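PDB 1JX7: hypothetical protein YCHN from Escherichia coli, which is of unknown function but assembles into a homohexamer, a dimer of trimers, and belongs to the DsrE/DsrF-like family. Local coordinates for residues Ile4-Asn9 and Ile26-Gln31; Glu16-Ser21 and Tyr59-Met64. One frame throughout, in Å; residues are numbered along the deposited sequence.

Contact 1 (Ile4-Asn9 and Ile26-Gln31); sequences IVIVAN and IALREQ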
loop_
_atom_site.group_PDB
_atom_site.type_symbol
_atom_site.label_atom_id
_atom_site.label_comp_id
_atom_site.label_asym_id
_atom_site.label_seq_id
_atom_site.Cartn_x
_atom_site.Cartn_y
_atom_site.Cartn_z
ATOM N N ILE A 4 26.681 4.671 -3.976
ATOM C CA ILE A 4 25.307 4.216 -4.108
ATOM C C ILE A 4 24.504 4.517 -2.857
ATOM O O ILE A 4 24.865 4.103 -1.752
ATOM C CB ILE A 4 25.244 2.705 -4.371
ATOM C CG1 ILE A 4 25.757 2.399 -5.776
ATOM C CG2 ILE A 4 23.826 2.207 -4.173
ATOM C CD1 ILE A 4 25.869 0.913 -6.050
ATOM N N VAL A 5 23.408 5.259 -3.027
ATOM C CA VAL A 5 22.546 5.598 -1.912
ATOM C C VAL A 5 21.280 4.765 -2.044
ATOM O O VAL A 5 20.741 4.589 -3.146
ATOM C CB VAL A 5 22.155 7.093 -1.918
ATOM C CG1 VAL A 5 21.156 7.377 -0.813
ATOM C CG2 VAL A 5 23.388 7.953 -1.743
ATOM N N ILE A 6 20.817 4.228 -0.916
ATOM C CA ILE A 6 19.597 3.435 -0.902
ATOM C C ILE A 6 18.627 4.088 0.066
ATOM O O ILE A 6 18.966 4.370 1.209
ATOM C CB ILE A 6 19.863 1.984 -0.436
ATOM C CG1 ILE A 6 20.420 1.158 -1.600
ATOM C CG2 ILE A 6 18.573 1.362 0.118
ATOM C CD1 ILE A 6 20.526 -0.339 -1.314
ATOM N N VAL A 7 17.414 4.349 -0.390
ATOM C CA VAL A 7 16.426 4.949 0.488
ATOM C C VAL A 7 15.329 3.915 0.727
ATOM O O VAL A 7 15.146 2.997 -0.073
ATOM C CB VAL A 7 15.830 6.227 -0.128
ATOM C CG1 VAL A 7 15.215 7.077 0.965
ATOM C CG2 VAL A 7 16.914 7.018 -0.841
ATOM N N ALA A 8 14.627 4.047 1.842
ATOM C CA ALA A 8 13.563 3.120 2.180
ATOM C C ALA A 8 12.441 3.827 2.940
ATOM O O ALA A 8 12.694 4.629 3.848
ATOM C CB ALA A 8 14.123 1.979 3.001
ATOM N N ASN A 9 11.201 3.516 2.557
ATOM C CA ASN A 9 10.007 4.108 3.163
ATOM C C ASN A 9 9.205 3.062 3.931
ATOM O O ASN A 9 8.454 3.391 4.849
ATOM C CB ASN A 9 9.114 4.709 2.070
ATOM C CG ASN A 9 9.730 5.924 1.401
ATOM O OD1 ASN A 9 10.931 5.958 1.123
ATOM N ND2 ASN A 9 8.908 6.928 1.117
ATOM N N ILE A 26 23.005 -5.793 1.309
ATOM C CA ILE A 26 23.997 -6.751 1.770
ATOM C C ILE A 26 24.623 -7.397 0.538
ATOM O O ILE A 26 25.808 -7.751 0.532
ATOM C CB ILE A 26 23.340 -7.835 2.660
ATOM C CG1 ILE A 26 22.686 -7.180 3.897
ATOM C CG2 ILE A 26 24.374 -8.855 3.068
ATOM C CD1 ILE A 26 21.855 -8.131 4.796
ATOM N N ALA A 27 23.818 -7.540 -0.518
ATOM C CA ALA A 27 24.267 -8.161 -1.751
ATOM C C ALA A 27 25.223 -7.265 -2.516
ATOM O O ALA A 27 26.205 -7.748 -3.093
ATOM C CB ALA A 27 23.079 -8.504 -2.626
ATOM N N LEU A 28 24.946 -5.967 -2.542
ATOM C CA LEU A 28 25.812 -5.047 -3.254
ATOM C C LEU A 28 27.203 -5.070 -2.648
ATOM O O LEU A 28 28.211 -5.085 -3.356
ATOM C CB LEU A 28 25.229 -3.636 -3.205
ATOM C CG LEU A 28 23.944 -3.520 -4.044
ATOM C CD1 LEU A 28 23.251 -2.200 -3.785
ATOM C CD2 LEU A 28 24.294 -3.696 -5.514
ATOM N N ARG A 29 27.248 -5.092 -1.322
ATOM C CA ARG A 29 28.518 -5.134 -0.621
ATOM C C ARG A 29 29.261 -6.436 -0.901
ATOM O O ARG A 29 30.466 -6.412 -1.145
ATOM C CB ARG A 29 28.306 -4.971 0.883
ATOM C CG ARG A 29 28.707 -3.606 1.408
ATOM C CD ARG A 29 30.053 -3.178 0.830
ATOM N NE ARG A 29 30.531 -1.915 1.391
ATOM C CZ ARG A 29 30.985 -1.788 2.627
ATOM N NH1 ARG A 29 31.028 -2.840 3.439
ATOM N NH2 ARG A 29 31.400 -0.604 3.067
ATOM N N GLU A 30 28.557 -7.569 -0.874
ATOM C CA GLU A 30 29.209 -8.851 -1.133
ATOM C C GLU A 30 29.826 -8.884 -2.536
ATOM O O GLU A 30 30.742 -9.657 -2.794
ATOM C CB GLU A 30 28.221 -10.014 -0.989
ATOM C CG GLU A 30 27.595 -10.140 0.392
ATOM C CD GLU A 30 26.923 -11.489 0.606
ATOM O OE1 GLU A 30 26.233 -11.965 -0.327
ATOM O OE2 GLU A 30 27.071 -12.071 1.704
ATOM N N GLN A 31 29.319 -8.047 -3.438
ATOM C CA GLN A 31 29.835 -7.990 -4.795
ATOM C C GLN A 31 31.075 -7.132 -4.805
ATOM O O GLN A 31 32.063 -7.456 -5.478
ATOM C CB GLN A 31 28.805 -7.363 -5.735
ATOM C CG GLN A 31 27.611 -8.237 -6.001
ATOM C CD GLN A 31 27.965 -9.444 -6.827
ATOM O OE1 GLN A 31 28.391 -9.315 -7.979
ATOM N NE2 GLN A 31 27.805 -10.626 -6.250
#
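L28, on the side of helix 17-31 that faces the sheet, points at the two isoleucines I4 and I6 of strand 3-8. L28 and I6 meet tip to tip, their terminal methyls touching with L28 CD1 4.1 Å from I6 CD1. In I6 the CG1 branch lies beside the backbone N, and the chain then runs on extended (chi2 -171°), which carries CD1 away from the strand toward the helix. The same L28 methyl also faces I4, but here the shorter branch is used: I4 CG2 lies 4.5 Å from L28 CD1, a looser approach. A single methyl of L28 thus serves both isoleucines, which stand two residues apart on the same face of the strand. The CA atoms of I4 and L28 are 9.3 Å apart, a separation that aliphatic side chains bridge well. Beta-branched isoleucine suits a strand, and unbranched-at-CB leucine suits a helix. Around the contact, L115 of strand 113-116 touches both isoleucines, and a second subunit reaches in, its A105 against L28 and its L109 against I4. With methyl groups alone meeting and all three residues buried, the contact has no directional bond to fix it; it rests on dispersion and exclusion of water, and since just 96 Å² is buried between the two segments, those neighbours add further apolar surface around it.

Contact 2 (Glu16-Ser21 and Tyr59-Met64); sequences ESLFNS and YNIQQM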
loop_
_atom_site.group_PDB
_atom_site.type_symbol
_atom_site.label_atom_id
_atom_site.label_comp_id
_atom_site.label_asym_id
_atom_site.label_seq_id
_atom_site.Cartn_x
_atom_site.Cartn_y
_atom_site.Cartn_z
ATOM N N GLU A 16 7.386 -5.638 2.458
ATOM C CA GLU A 16 8.411 -6.528 1.935
ATOM C C GLU A 16 9.525 -5.626 1.387
ATOM O O GLU A 16 10.697 -6.000 1.355
ATOM C CB GLU A 16 7.822 -7.378 0.807
ATOM C CG GLU A 16 8.746 -8.465 0.322
ATOM C CD GLU A 16 8.222 -9.843 0.643
ATOM O OE1 GLU A 16 7.880 -10.587 -0.306
ATOM O OE2 GLU A 16 8.149 -10.176 1.844
ATOM N N SER A 17 9.128 -4.436 0.963
ATOM C CA SER A 17 10.043 -3.472 0.382
ATOM C C SER A 17 11.272 -3.199 1.238
ATOM O O SER A 17 12.385 -3.176 0.725
ATOM C CB SER A 17 9.286 -2.169 0.109
ATOM O OG SER A 17 8.470 -1.821 1.218
ATOM N N LEU A 18 11.081 -2.991 2.533
ATOM C CA LEU A 18 12.200 -2.714 3.419
ATOM C C LEU A 18 13.140 -3.914 3.441
ATOM O O LEU A 18 14.356 -3.771 3.301
ATOM C CB LEU A 18 11.686 -2.439 4.827
ATOM C CG LEU A 18 12.611 -1.699 5.785
ATOM C CD1 LEU A 18 12.041 -1.833 7.190
ATOM C CD2 LEU A 18 14.022 -2.274 5.739
ATOM N N PHE A 19 12.563 -5.100 3.618
ATOM C CA PHE A 19 13.326 -6.335 3.653
ATOM C C PHE A 19 14.144 -6.474 2.372
ATOM O O PHE A 19 15.325 -6.830 2.419
ATOM C CB PHE A 19 12.383 -7.531 3.795
ATOM C CG PHE A 19 13.057 -8.870 3.617
ATOM C CD1 PHE A 19 14.145 -9.230 4.415
ATOM C CD2 PHE A 19 12.617 -9.757 2.643
ATOM C CE1 PHE A 19 14.774 -10.465 4.247
ATOM C CE2 PHE A 19 13.233 -10.989 2.470
ATOM C CZ PHE A 19 14.320 -11.343 3.263
ATOM N N ASN A 20 13.527 -6.194 1.232
ATOM C CA ASN A 20 14.232 -6.295 -0.039
ATOM C C ASN A 20 15.382 -5.296 -0.159
ATOM O O ASN A 20 16.421 -5.611 -0.732
ATOM C CB ASN A 20 13.265 -6.117 -1.215
ATOM C CG ASN A 20 12.425 -7.348 -1.471
ATOM O OD1 ASN A 20 12.849 -8.473 -1.184
ATOM N ND2 ASN A 20 11.237 -7.148 -2.031
ATOM N N SER A 21 15.190 -4.094 0.375
ATOM C CA SER A 21 16.203 -3.060 0.319
ATOM C C SER A 21 17.468 -3.535 0.986
ATOM O O SER A 21 18.550 -3.387 0.437
ATOM C CB SER A 21 15.728 -1.803 1.027
ATOM O OG SER A 21 14.871 -1.072 0.188
ATOM N N TYR A 59 12.492 -13.567 8.597
ATOM C CA TYR A 59 13.671 -12.725 8.642
ATOM C C TYR A 59 13.750 -11.794 9.842
ATOM O O TYR A 59 12.749 -11.537 10.528
ATOM C CB TYR A 59 13.841 -11.943 7.323
ATOM C CG TYR A 59 12.730 -10.979 6.965
ATOM C CD1 TYR A 59 12.551 -9.791 7.670
ATOM C CD2 TYR A 59 11.869 -11.251 5.899
ATOM C CE1 TYR A 59 11.539 -8.895 7.317
ATOM C CE2 TYR A 59 10.862 -10.372 5.539
ATOM C CZ TYR A 59 10.700 -9.198 6.250
ATOM O OH TYR A 59 9.696 -8.337 5.885
ATOM N N ASN A 60 14.955 -11.310 10.110
ATOM C CA ASN A 60 15.195 -10.417 11.223
ATOM C C ASN A 60 15.914 -9.156 10.749
ATOM O O ASN A 60 17.131 -9.140 10.564
ATOM C CB ASN A 60 16.024 -11.118 12.287
ATOM C CG ASN A 60 16.125 -10.319 13.555
ATOM O OD1 ASN A 60 15.281 -10.427 14.439
ATOM N ND2 ASN A 60 17.153 -9.486 13.642
ATOM N N ILE A 61 15.133 -8.102 10.558
ATOM C CA ILE A 61 15.631 -6.830 10.094
ATOM C C ILE A 61 16.763 -6.285 10.948
ATOM O O ILE A 61 17.693 -5.632 10.439
ATOM C CB ILE A 61 14.468 -5.870 10.004
ATOM C CG1 ILE A 61 13.637 -6.255 8.775
ATOM C CG2 ILE A 61 14.938 -4.439 9.944
ATOM C CD1 ILE A 61 12.204 -5.829 8.845
ATOM N N GLN A 62 16.717 -6.569 12.243
ATOM C CA GLN A 62 17.769 -6.081 13.120
ATOM C C GLN A 62 19.106 -6.642 12.674
ATOM O O GLN A 62 20.073 -5.902 12.525
ATOM C CB GLN A 62 17.488 -6.511 14.547
ATOM C CG GLN A 62 17.835 -5.452 15.544
ATOM C CD GLN A 62 18.341 -6.019 16.835
ATOM O OE1 GLN A 62 19.495 -6.421 16.932
ATOM N NE2 GLN A 62 17.477 -6.067 17.841
ATOM N N GLN A 63 19.158 -7.956 12.452
ATOM C CA GLN A 63 20.377 -8.639 12.026
ATOM C C GLN A 63 20.910 -8.130 10.693
ATOM O O GLN A 63 22.121 -7.985 10.529
ATOM C CB GLN A 63 20.149 -10.149 11.914
ATOM C CG GLN A 63 21.318 -10.895 11.252
ATOM C CD GLN A 63 20.978 -12.334 10.870
ATOM O OE1 GLN A 63 20.956 -13.232 11.715
ATOM N NE2 GLN A 63 20.705 -12.556 9.591
HETATM N N MSE A 64 20.011 -7.872 9.749
HETATM C CA MSE A 64 20.408 -7.380 8.438
HETATM C C MSE A 64 21.046 -5.998 8.525
HETATM O O MSE A 64 21.885 -5.632 7.703
HETATM C CB MSE A 64 19.199 -7.372 7.485
HETATM C CG MSE A 64 18.733 -8.775 7.098
HETATM SE SE MSE A 64 17.215 -8.799 6.164
HETATM C CE MSE A 64 16.213 -8.248 7.353
HETATM O O HOH W 1 10.160 -5.540 5.705
#
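Y59 lays its ring on that of F19 in an offset stack, the centroids 3.7 Å apart and the planes turned by just 4°. With chi1 at 62°, the Y59 ring is set between its own backbone N and carbonyl carbon; F19 meets it by sending CG anti to the backbone N. The overlap runs down the F19 side chain as well, since F19 CB sits over the Y59 face, 3.9 Å from the ring centroid, as a CH-pi contact. The phenol adds a polar link: Y59 OH is 2.8 Å from a water that also accepts a weak bond from F19 N, near the start of helix 17-31, where main-chain NH groups lack partners within the helix. Y13 meets the Y59 ring too, and its hydroxyl accepts a bond from I61 N. N60 takes the N-cap position of helix 61-70. I61 then turns to the neighbouring helix, its CD1 4.3 Å from L18 CD1, a branched aliphatic pair suited to a buried seam. One turn on comes M64, a selenomethionine, whose extended chain brings SE to the edge of the F19 ring, 4.6 Å from the centroid and 78° off the normal, while the bent last torsion sets CE beside that edge. Stacking on one face and a Met-aromatic contact at the edge join the N-terminal ends of two neighbouring helices in an alpha/beta fold with a parallel sheet.

In the fold
From the N terminus, strand 3-8 leads through a loop into helix 17-31, whose first turn supplies one half of contact 2 and whose last turns return to the strand in contact 1, closing the opening strand-helix part of a beta-alpha-beta unit. The chain goes on through strand 36-41 and a long loop to helix 61-70, where contact 2 closes the larger circuit. The segments alternate, so the two closures cross rather than nest. Helix 17-31 serves both: contact 1 fastens it to the sheet, contact 2 to the next helix. Their centres are 12 Å apart, and I26 against M64 and I6 against S21 join them directly.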